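Local coordinates for protein proteasome chaperone 4 (Saccharomyces cerevisiae, PDB 2Z5B) that pairs with a partner chaperone in a heterodimer that binds proteasome precursors and helps the alpha-ring of the 20S proteasome to form, at residues 60-65 with 116-121. Sequence-based numbering, arbitrary orientation.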
# COMPACT_ATOMS: atom_id res chain seq x y z
N SER A 60 9.93 0.67 -5.61
CA SER A 60 11.14 1.49 -5.50
C SER A 60 10.95 2.65 -4.54
O SER A 60 11.86 3.02 -3.79
CB SER A 60 11.59 2.00 -6.87
OG SER A 60 12.09 0.94 -7.65
N CYS A 61 9.75 3.22 -4.56
CA CYS A 61 9.43 4.36 -3.70
C CYS A 61 7.93 4.39 -3.44
O CYS A 61 7.16 4.06 -4.34
CB CYS A 61 9.89 5.65 -4.39
SG CYS A 61 9.67 7.15 -3.39
N TYR A 62 7.53 4.76 -2.22
CA TYR A 62 6.12 4.89 -1.80
C TYR A 62 6.01 6.29 -1.24
O TYR A 62 6.67 6.60 -0.24
CB TYR A 62 5.79 3.89 -0.68
CG TYR A 62 4.31 3.68 -0.38
CD1 TYR A 62 3.33 3.80 -1.39
CD2 TYR A 62 3.89 3.29 0.89
CE1 TYR A 62 1.99 3.57 -1.10
CE2 TYR A 62 2.55 3.06 1.18
CZ TYR A 62 1.61 3.18 0.17
OH TYR A 62 0.26 2.96 0.45
N TYR A 63 5.23 7.14 -1.91
CA TYR A 63 5.17 8.56 -1.57
C TYR A 63 3.76 8.95 -1.18
O TYR A 63 2.82 8.52 -1.83
CB TYR A 63 5.61 9.41 -2.75
CG TYR A 63 6.36 10.65 -2.32
CD1 TYR A 63 5.69 11.81 -1.94
CD2 TYR A 63 7.74 10.65 -2.27
CE1 TYR A 63 6.41 12.95 -1.51
CE2 TYR A 63 8.46 11.77 -1.88
CZ TYR A 63 7.79 12.91 -1.49
OH TYR A 63 8.52 14.01 -1.09
N TYR A 64 3.61 9.79 -0.15
CA TYR A 64 2.32 10.27 0.31
C TYR A 64 2.19 11.78 0.19
O TYR A 64 3.14 12.50 0.53
CB TYR A 64 2.16 9.88 1.79
CG TYR A 64 0.88 10.35 2.44
CD1 TYR A 64 -0.35 9.83 2.06
CD2 TYR A 64 0.90 11.30 3.48
CE1 TYR A 64 -1.53 10.24 2.65
CE2 TYR A 64 -0.30 11.72 4.08
CZ TYR A 64 -1.50 11.16 3.66
OH TYR A 64 -2.70 11.56 4.22
N ALA A 65 1.03 12.27 -0.26
CA ALA A 65 0.70 13.70 -0.20
C ALA A 65 -0.76 13.95 0.17
O ALA A 65 -1.62 13.11 -0.06
CB ALA A 65 1.03 14.40 -1.51
N TYR A 116 -1.44 8.28 -2.35
CA TYR A 116 -0.33 7.40 -2.11
C TYR A 116 0.15 6.96 -3.49
O TYR A 116 -0.65 6.51 -4.31
CB TYR A 116 -0.76 6.15 -1.33
CG TYR A 116 -1.22 6.42 0.08
CD1 TYR A 116 -2.50 6.92 0.34
CD2 TYR A 116 -0.39 6.14 1.17
CE1 TYR A 116 -2.93 7.15 1.64
CE2 TYR A 116 -0.82 6.35 2.47
CZ TYR A 116 -2.09 6.86 2.69
OH TYR A 116 -2.53 7.10 3.96
N VAL A 117 1.45 7.10 -3.74
CA VAL A 117 1.99 6.69 -5.04
C VAL A 117 3.13 5.68 -4.87
O VAL A 117 4.05 5.91 -4.11
CB VAL A 117 2.50 7.91 -5.85
CG1 VAL A 117 3.36 7.48 -7.01
CG2 VAL A 117 1.34 8.69 -6.39
N THR A 118 3.04 4.58 -5.59
CA THR A 118 4.16 3.66 -5.68
C THR A 118 4.79 3.74 -7.05
O THR A 118 4.07 3.63 -8.04
CB THR A 118 3.66 2.20 -5.51
OG1 THR A 118 3.13 2.03 -4.18
CG2 THR A 118 4.80 1.23 -5.71
N TRP A 119 6.12 3.85 -7.11
CA TRP A 119 6.82 3.64 -8.36
C TRP A 119 7.36 2.20 -8.38
O TRP A 119 8.12 1.79 -7.51
CB TRP A 119 7.93 4.68 -8.67
CG TRP A 119 8.53 4.34 -10.04
CD1 TRP A 119 9.61 3.55 -10.26
CD2 TRP A 119 8.00 4.69 -11.33
NE1 TRP A 119 9.81 3.40 -11.62
CE2 TRP A 119 8.84 4.09 -12.30
CE3 TRP A 119 6.91 5.46 -11.77
CZ2 TRP A 119 8.63 4.26 -13.68
CZ3 TRP A 119 6.70 5.62 -13.14
CH2 TRP A 119 7.55 5.02 -14.08
N SER A 120 6.87 1.44 -9.35
CA SER A 120 7.20 0.04 -9.55
C SER A 120 8.27 -0.05 -10.64
O SER A 120 8.04 0.39 -11.76
CB SER A 120 5.94 -0.73 -9.99
OG SER A 120 6.27 -2.03 -10.47
N SER A 121 9.41 -0.64 -10.30
CA SER A 121 10.55 -0.73 -11.21
C SER A 121 10.70 -2.11 -11.82
O SER A 121 10.91 -3.08 -11.09
CB SER A 121 11.84 -0.38 -10.48
OG SER A 121 11.84 0.99 -10.11
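Y116 lies between Y62 and Y64 on one face of an antiparallel strand pair, and the three rings form an aromatic cluster. Y64 reaches over one face of the Y116 ring, its CD1 sitting 3.4 Å above the middle of that ring's plane, the two planes inclined at 48°. From the other neighbour the phenol oxygen of Y62 arrives obliquely, OH 3.3 Å from Y116 CD2; a chi1 of -166°, with CG opposite the backbone N, turns that ring toward the neighbouring strand, and its CD1 also touches OG1 of T118. Beneath the rings the backbones are joined tightly at the hydrogen-bonded pair of Y63 and V117, with Y63 N to V117 O at 2.8 Å and V117 N to Y63 O at 2.7 Å. These are neighbouring inner strands of a mixed sheet: helix 94-111 packs on the face bearing C61, Y63 and V117, whereas the face bearing Y62, Y64 and Y116 meets the partner chaperone, where L101 of that chain packs on Y64 and Y116 and S144 OG of that chain is hydrogen-bonded to Y62 OH. An alanine in place of Y116 would probably open a gap between the Y62 and Y64 rings and take away the face that Y64 covers. The partly exposed S60 end has little such side-chain packing; S60 N to W119 O, 2.9 Å, ties the backbones there, and S121 OG is hydrogen-bonded to E125.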